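Local coordinates for protein ATP phosphoribosyltransferase (Methanobacterium thermoautotrophicum, PDB 2VD3) that probably catalyses the magnesium-dependent condensation of ATP with 5-phosphoribosyl 1-diphosphate, the first and rate-controlling step of histidine biosynthesis, at residues 57-62 with 79-84; 66-71 with 186-191. All blocks are in the same frame, centred on the assembly; numbering follows the deposited sequence. Where two conformers were deposited one is given.

Contact 1: residues 57-62 with 79-84; sequences IPEFVA and RGSDVE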
ATOM      1  N   ILE A  57     -13.227  -3.188  20.979  1.00 42.65           N
ATOM      2  CA  ILE A  57     -13.715  -4.485  21.448  1.00 42.60           C
ATOM      3  C   ILE A  57     -14.192  -4.517  22.925  1.00 42.92           C
ATOM      4  O   ILE A  57     -15.218  -5.121  23.222  1.00 43.09           O
ATOM      5  CB  ILE A  57     -12.710  -5.612  21.130  1.00 42.64           C
ATOM      6  CG1 ILE A  57     -12.541  -5.731  19.604  1.00 42.82           C
ATOM      7  CG2 ILE A  57     -13.167  -6.921  21.750  1.00 41.80           C
ATOM      8  CD1 ILE A  57     -11.646  -6.867  19.111  1.00 41.81           C
ATOM      9  N   PRO A  58     -13.456  -3.885  23.857  1.00 43.11           N
ATOM     10  CA  PRO A  58     -14.015  -3.860  25.209  1.00 43.21           C
ATOM     11  C   PRO A  58     -15.471  -3.343  25.263  1.00 43.63           C
ATOM     12  O   PRO A  58     -16.332  -4.011  25.831  1.00 43.42           O
ATOM     13  CB  PRO A  58     -13.058  -2.931  25.956  1.00 42.84           C
ATOM     14  CG  PRO A  58     -11.778  -3.127  25.269  1.00 43.16           C
ATOM     15  CD  PRO A  58     -12.131  -3.240  23.812  1.00 43.02           C
ATOM     16  N   GLU A  59     -15.738  -2.192  24.643  1.00 44.27           N
ATOM     17  CA  GLU A  59     -17.087  -1.622  24.593  1.00 44.95           C
ATOM     18  C   GLU A  59     -18.126  -2.471  23.840  1.00 44.67           C
ATOM     19  O   GLU A  59     -19.237  -2.651  24.341  1.00 44.52           O
ATOM     20  CB  GLU A  59     -17.059  -0.189  24.044  1.00 45.23           C
ATOM     21  CG  GLU A  59     -16.482   0.827  25.039  1.00 47.75           C
ATOM     22  CD  GLU A  59     -17.271   0.907  26.338  1.00 49.69           C
ATOM     23  OE1 GLU A  59     -18.217   1.713  26.409  1.00 52.83           O
ATOM     24  OE2 GLU A  59     -16.942   0.178  27.296  1.00 50.58           O
ATOM     25  N   PHE A  60     -17.769  -2.989  22.659  1.00 44.15           N
ATOM     26  CA  PHE A  60     -18.678  -3.859  21.912  1.00 43.96           C
ATOM     27  C   PHE A  60     -19.124  -5.046  22.756  1.00 43.95           C
ATOM     28  O   PHE A  60     -20.295  -5.473  22.692  1.00 44.04           O
ATOM     29  CB  PHE A  60     -18.050  -4.376  20.606  1.00 43.94           C
ATOM     30  CG  PHE A  60     -17.821  -3.312  19.558  1.00 44.11           C
ATOM     31  CD1 PHE A  60     -18.448  -2.066  19.636  1.00 43.67           C
ATOM     32  CD2 PHE A  60     -16.979  -3.572  18.465  1.00 42.79           C
ATOM     33  CE1 PHE A  60     -18.227  -1.095  18.645  1.00 43.82           C
ATOM     34  CE2 PHE A  60     -16.765  -2.614  17.478  1.00 42.25           C
ATOM     35  CZ  PHE A  60     -17.385  -1.376  17.566  1.00 42.65           C
ATOM     36  N   VAL A  61     -18.192  -5.579  23.540  1.00 43.63           N
ATOM     37  CA  VAL A  61     -18.479  -6.704  24.414  1.00 43.94           C
ATOM     38  C   VAL A  61     -19.242  -6.260  25.659  1.00 44.34           C
ATOM     39  O   VAL A  61     -20.154  -6.953  26.104  1.00 44.59           O
ATOM     40  CB  VAL A  61     -17.184  -7.488  24.778  1.00 44.45           C
ATOM     41  CG1 VAL A  61     -17.468  -8.608  25.782  1.00 43.61           C
ATOM     42  CG2 VAL A  61     -16.527  -8.058  23.506  1.00 43.14           C
ATOM     43  N   ALA A  62     -18.895  -5.100  26.209  1.00 44.84           N
ATOM     44  CA  ALA A  62     -19.589  -4.587  27.400  1.00 45.24           C
ATOM     45  C   ALA A  62     -21.067  -4.329  27.101  1.00 45.56           C
ATOM     46  O   ALA A  62     -21.930  -4.596  27.934  1.00 45.02           O
ATOM     47  CB  ALA A  62     -18.916  -3.317  27.921  1.00 44.94           C
ATOM     48  N   ARG A  79     -10.303   1.578  28.764  1.00 43.00           N
ATOM     49  CA  ARG A  79     -11.722   1.875  28.616  1.00 43.56           C
ATOM     50  C   ARG A  79     -12.506   1.707  29.899  1.00 43.58           C
ATOM     51  O   ARG A  79     -13.584   2.281  30.044  1.00 43.68           O
ATOM     52  CB  ARG A  79     -12.337   0.954  27.573  1.00 43.78           C
ATOM     53  CG  ARG A  79     -11.911   1.255  26.178  1.00 45.01           C
ATOM     54  CD  ARG A  79     -12.755   2.354  25.600  1.00 46.94           C
ATOM     55  NE  ARG A  79     -12.805   2.190  24.158  1.00 49.30           N
ATOM     56  CZ  ARG A  79     -13.751   2.669  23.364  1.00 50.04           C
ATOM     57  NH1 ARG A  79     -13.665   2.450  22.055  1.00 50.47           N
ATOM     58  NH2 ARG A  79     -14.768   3.360  23.865  1.00 49.63           N
ATOM     59  N   GLY A  80     -11.986   0.898  30.816  1.00 43.80           N
ATOM     60  CA  GLY A  80     -12.717   0.570  32.033  1.00 44.52           C
ATOM     61  C   GLY A  80     -14.050  -0.106  31.756  1.00 44.93           C
ATOM     62  O   GLY A  80     -14.968  -0.012  32.559  1.00 44.81           O
ATOM     63  N   SER A  81     -14.135  -0.807  30.623  1.00 45.37           N
ATOM     64  CA  SER A  81     -15.369  -1.451  30.164  1.00 45.81           C
ATOM     65  C   SER A  81     -15.830  -2.547  31.112  1.00 45.62           C
ATOM     66  O   SER A  81     -15.004  -3.216  31.742  1.00 45.79           O
ATOM     67  CB  SER A  81     -15.151  -2.051  28.771  1.00 46.18           C
ATOM     68  OG  SER A  81     -14.816  -1.041  27.825  1.00 47.28           O
ATOM     69  N   ASP A  82     -17.144  -2.740  31.204  1.00 45.23           N
ATOM     70  CA  ASP A  82     -17.702  -3.749  32.095  1.00 44.84           C
ATOM     71  C   ASP A  82     -17.842  -5.083  31.369  1.00 44.93           C
ATOM     72  O   ASP A  82     -18.843  -5.344  30.691  1.00 44.87           O
ATOM     73  CB  ASP A  82     -19.027  -3.274  32.688  1.00 44.74           C
ATOM     74  CG  ASP A  82     -19.788  -4.378  33.401  1.00 44.68           C
ATOM     75  OD1 ASP A  82     -21.030  -4.355  33.344  1.00 44.90           O
ATOM     76  OD2 ASP A  82     -19.161  -5.272  34.006  1.00 44.93           O
ATOM     77  N   VAL A  83     -16.822  -5.925  31.531  1.00 44.95           N
ATOM     78  CA  VAL A  83     -16.727  -7.213  30.834  1.00 45.03           C
ATOM     79  C   VAL A  83     -16.198  -8.317  31.760  1.00 45.22           C
ATOM     80  O   VAL A  83     -15.493  -8.026  32.723  1.00 45.28           O
ATOM     81  CB  VAL A  83     -15.789  -7.108  29.611  1.00 45.09           C
ATOM     82  CG1 VAL A  83     -16.376  -6.166  28.570  1.00 45.19           C
ATOM     83  CG2 VAL A  83     -14.385  -6.642  30.043  1.00 43.98           C
ATOM     84  N   GLU A  84     -16.541  -9.571  31.462  1.00 45.32           N
ATOM     85  CA  GLU A  84     -15.963 -10.733  32.153  1.00 45.70           C
ATOM     86  C   GLU A  84     -14.728 -11.243  31.395  1.00 45.57           C
ATOM     87  O   GLU A  84     -14.829 -11.534  30.214  1.00 45.41           O
ATOM     88  CB  GLU A  84     -16.986 -11.876  32.252  1.00 45.61           C
ATOM     89  CG  GLU A  84     -18.361 -11.490  32.803  1.00 47.27           C
ATOM     90  CD  GLU A  84     -18.287 -10.858  34.185  1.00 47.54           C
ATOM     91  OE1 GLU A  84     -19.057  -9.924  34.436  1.00 49.12           O
ATOM     92  OE2 GLU A  84     -17.448 -11.271  35.010  1.00 47.95           O
TER
HETATM   93  O   HOH W   1     -22.310  -4.129  30.621  1.00 64.47           O

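Contact 2: residues 66-71 with 186-191; sequences ADLGIT and LIANRE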
ATOM      1  N   ALA A  66     -21.202  -7.642  20.742  1.00 46.16           N
ATOM      2  CA  ALA A  66     -20.510  -8.929  20.631  1.00 45.65           C
ATOM      3  C   ALA A  66     -20.653  -9.672  21.960  1.00 45.35           C
ATOM      4  O   ALA A  66     -20.545  -9.073  23.032  1.00 45.22           O
ATOM      5  CB  ALA A  66     -19.031  -8.720  20.309  1.00 45.34           C
ATOM      6  N   ASP A  67     -20.882 -10.977  21.887  1.00 45.10           N
ATOM      7  CA  ASP A  67     -20.959 -11.817  23.080  1.00 44.81           C
ATOM      8  C   ASP A  67     -19.600 -12.014  23.716  1.00 44.40           C
ATOM      9  O   ASP A  67     -19.484 -12.077  24.940  1.00 44.18           O
ATOM     10  CB  ASP A  67     -21.535 -13.179  22.722  1.00 44.73           C
ATOM     11  CG  ASP A  67     -22.821 -13.066  21.981  1.00 44.88           C
ATOM     12  OD1 ASP A  67     -23.854 -12.829  22.634  1.00 45.61           O
ATOM     13  OD2 ASP A  67     -22.794 -13.199  20.740  1.00 45.44           O
ATOM     14  N   LEU A  68     -18.587 -12.128  22.865  1.00 44.34           N
ATOM     15  CA  LEU A  68     -17.218 -12.391  23.280  1.00 44.55           C
ATOM     16  C   LEU A  68     -16.288 -11.524  22.453  1.00 44.93           C
ATOM     17  O   LEU A  68     -16.647 -11.078  21.353  1.00 45.02           O
ATOM     18  CB  LEU A  68     -16.857 -13.873  23.073  1.00 44.77           C
ATOM     19  CG  LEU A  68     -17.671 -14.978  23.768  1.00 44.70           C
ATOM     20  CD1 LEU A  68     -17.581 -16.299  23.015  1.00 43.99           C
ATOM     21  CD2 LEU A  68     -17.199 -15.171  25.178  1.00 44.65           C
ATOM     22  N   GLY A  69     -15.091 -11.277  22.985  1.00 45.03           N
ATOM     23  CA  GLY A  69     -14.078 -10.515  22.274  1.00 44.73           C
ATOM     24  C   GLY A  69     -12.698 -11.043  22.573  1.00 44.78           C
ATOM     25  O   GLY A  69     -12.488 -11.705  23.582  1.00 45.36           O
ATOM     26  N   ILE A  70     -11.763 -10.778  21.676  1.00 44.95           N
ATOM     27  CA  ILE A  70     -10.366 -11.104  21.898  1.00 44.82           C
ATOM     28  C   ILE A  70      -9.669  -9.778  21.752  1.00 44.96           C
ATOM     29  O   ILE A  70      -9.691  -9.195  20.674  1.00 45.15           O
ATOM     30  CB  ILE A  70      -9.837 -12.086  20.828  1.00 45.13           C
ATOM     31  CG1 ILE A  70     -10.525 -13.455  20.959  1.00 44.55           C
ATOM     32  CG2 ILE A  70      -8.291 -12.201  20.896  1.00 44.88           C
ATOM     33  CD1 ILE A  70     -10.173 -14.441  19.840  1.00 44.64           C
ATOM     34  N   THR A  71      -9.093  -9.270  22.836  1.00 44.96           N
ATOM     35  CA  THR A  71      -8.364  -8.002  22.773  1.00 44.89           C
ATOM     36  C   THR A  71      -7.341  -7.889  23.897  1.00 44.98           C
ATOM     37  O   THR A  71      -7.221  -8.794  24.726  1.00 45.21           O
ATOM     38  CB  THR A  71      -9.316  -6.753  22.695  1.00 44.98           C
ATOM     39  OG1 THR A  71      -8.544  -5.580  22.409  1.00 45.86           O
ATOM     40  CG2 THR A  71     -10.107  -6.545  23.971  1.00 43.54           C
ATOM     41  N   LEU A 186      -9.427 -13.377  26.366  1.00 46.05           N
ATOM     42  CA  LEU A 186     -10.766 -13.685  25.853  1.00 45.68           C
ATOM     43  C   LEU A 186     -11.757 -13.131  26.860  1.00 45.71           C
ATOM     44  O   LEU A 186     -11.684 -13.454  28.054  1.00 45.65           O
ATOM     45  CB  LEU A 186     -10.980 -15.196  25.694  1.00 45.75           C
ATOM     46  CG  LEU A 186     -12.401 -15.641  25.290  1.00 45.68           C
ATOM     47  CD1 LEU A 186     -12.686 -15.367  23.818  1.00 44.14           C
ATOM     48  CD2 LEU A 186     -12.668 -17.114  25.623  1.00 45.46           C
ATOM     49  N   ILE A 187     -12.677 -12.293  26.385  1.00 45.45           N
ATOM     50  CA  ILE A 187     -13.660 -11.661  27.278  1.00 44.42           C
ATOM     51  C   ILE A 187     -15.085 -11.990  26.892  1.00 44.71           C
ATOM     52  O   ILE A 187     -15.336 -12.518  25.807  1.00 44.74           O
ATOM     53  CB  ILE A 187     -13.499 -10.114  27.377  1.00 44.35           C
ATOM     54  CG1 ILE A 187     -13.578  -9.457  25.996  1.00 43.68           C
ATOM     55  CG2 ILE A 187     -12.220  -9.751  28.121  1.00 43.06           C
ATOM     56  CD1 ILE A 187     -13.677  -7.938  26.043  1.00 43.94           C
ATOM     57  N   ALA A 188     -16.022 -11.669  27.785  1.00 44.24           N
ATOM     58  CA  ALA A 188     -17.403 -12.014  27.570  1.00 43.92           C
ATOM     59  C   ALA A 188     -18.364 -10.999  28.169  1.00 43.90           C
ATOM     60  O   ALA A 188     -18.100 -10.422  29.240  1.00 43.69           O
ATOM     61  CB  ALA A 188     -17.698 -13.412  28.133  1.00 44.10           C
ATOM     62  N   ASN A 189     -19.477 -10.798  27.463  1.00 43.20           N
ATOM     63  CA  ASN A 189     -20.602 -10.074  27.988  1.00 43.16           C
ATOM     64  C   ASN A 189     -21.239 -10.935  29.083  1.00 43.57           C
ATOM     65  O   ASN A 189     -21.314 -12.162  28.955  1.00 43.68           O
ATOM     66  CB  ASN A 189     -21.600  -9.791  26.865  1.00 43.12           C
ATOM     67  CG  ASN A 189     -22.794  -9.007  27.332  1.00 42.42           C
ATOM     68  OD1 ASN A 189     -23.794  -9.583  27.746  1.00 43.71           O
ATOM     69  ND2 ASN A 189     -22.700  -7.690  27.279  1.00 41.69           N
ATOM     70  N   ARG A 190     -21.681 -10.299  30.163  1.00 43.49           N
ATOM     71  CA  ARG A 190     -22.267 -11.029  31.270  1.00 43.52           C
ATOM     72  C   ARG A 190     -23.639 -11.588  30.911  1.00 43.50           C
ATOM     73  O   ARG A 190     -23.940 -12.756  31.184  1.00 43.29           O
ATOM     74  CB  ARG A 190     -22.359 -10.140  32.494  1.00 43.35           C
ATOM     75  CG  ARG A 190     -22.711 -10.892  33.735  1.00 44.57           C
ATOM     76  CD  ARG A 190     -22.730  -9.954  34.903  1.00 46.69           C
ATOM     77  NE  ARG A 190     -23.196 -10.601  36.128  1.00 46.70           N
ATOM     78  CZ  ARG A 190     -22.400 -11.218  36.992  1.00 46.38           C
ATOM     79  NH1 ARG A 190     -22.912 -11.770  38.078  1.00 45.09           N
ATOM     80  NH2 ARG A 190     -21.090 -11.289  36.763  1.00 46.67           N
ATOM     81  N   GLU A 191     -24.463 -10.757  30.284  1.00 43.64           N
ATOM     82  CA  GLU A 191     -25.795 -11.177  29.876  1.00 44.12           C
ATOM     83  C   GLU A 191     -25.711 -12.293  28.839  1.00 44.31           C
ATOM     84  O   GLU A 191     -26.555 -13.184  28.830  1.00 44.28           O
ATOM     85  CB  GLU A 191     -26.593  -9.986  29.342  1.00 44.17           C
ATOM     86  CG  GLU A 191     -28.086 -10.076  29.557  1.00 44.70           C
TER

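Contact 1: residues 57-62 with 79-84
Pro58 and Ala62, one turn apart on the helix 57-62, face the irregular chain 79-84, which passes the helix with its CA atoms closest at Pro58 and Ser81 and again at Ala62 and Asp82 (5.1 Å). The chain leaves helical geometry at Gly80, which has positive phi, and Ser81 and Asp82 then run past helix 57-63. No backbone hydrogen bond joins the segments; the one direct hydrogen bond runs between side chains. Ser81 OG donates to Glu59 OE2 at 2.5 Å, on the anti lone pair that faces away from OE1, and a bend at chi2 (-60°) curls the glutamate back to meet it. The same hydroxyl rests on Pro58 CB at 3.2 Å. Glu59 also lays its CG against a face of the Arg79 guanidinium, 3.3 Å from NH2, while its OE1 stays well out of that plane, so the attraction is of charge alone. The N-H groups of Arg79 are used elsewhere: NH1 in a salt bridge with Asp56, NE on Ala55 O, NH2 on Glu141 O of the second subunit. Val83 CG1 sits in the notch between Pro58 O, Val61 CG1 and Ala62 CB, 3.9 Å from each of the two methyl groups. Ala62 CB also touches Asp82 O, and a water donates to both Ala62 O and Asp82 OD1, bridging the segments. A bound magnesium ion lies about 4 Å from the Glu59 side chain. Helix and turn flank the domain's mixed sheet: Ile76 of helix 73-79 packs on Pro58 and Val83, while Ile57 and Phe60 reach strand 47-52.

Contact 2: residues 66-71 with 186-191
Leu68 and Ala188 form a non-hydrogen-bonded antiparallel pair, and the leucine fills the shallow place above the small alanine, CD2 lying 3.5 Å from Ala188 CB. Two residues on, Ile70 and Leu186 share that face of the sheet; Leu186, its CG anti to the backbone N (chi1 174°), sends CD1 between Ile70 CG1 at 4.1 Å and the more distant Leu68 CB. Leu86 of strand 84-88 packs against Leu68, Leu186 and Ala188. On the reverse face the relief is inverted: Gly69 leaves a hollow and Ile187 occupies it, its CG1 3.5 Å from Gly69 O. Ile187 CD1 extends toward Thr71 CG2, and Val61 of helix 57-63 also packs on Ile187. The pairing belongs to the mixed sheet of a domain related to periplasmic binding proteins, in which strand 68-72 lies between the parallel strand 5-10 and the antiparallel strand 173-188. Gly69 and Ile187 are joined by two backbone bonds, Ile187 N to Gly69 O at 2.9 Å and Gly69 N to Ile187 O at 3.1 Å. Past the last bridge, Asn189 N reaches Asp67 O at 2.8 Å, nearly straight at 171°, as the chain turns into helix 190-195. Asn189 is the N-cap of that helix: its OD1 accepts from Ser192 N, and its ND2 donates to Val61 O.

Overall arrangement
Contact 2 is wholly buried within the central sheet, whereas contact 1 lies nearer the surface, where the second subunit reaches Glu59 and Arg79. Their centres are 8 Å apart, and their segments alternate along the chain: helix 57-63 leads into strand 68-72, and the loop ending contact 1 enters strand 84-88, which pairs with strand 173-188. A probable backbone bond joins Ala188 N to Glu84 O, the Asn189 side chain ties the end of the sheet to the helix, and Ile57 CD1 packs on Ile70 O. Chemistry follows place: the 66-71 with 186-191 pairing rests on backbone bonds and aliphatic packing, the 57-62 with 79-84 contact on carboxylate, hydroxyl, guanidinium and water beside a smaller apolar patch.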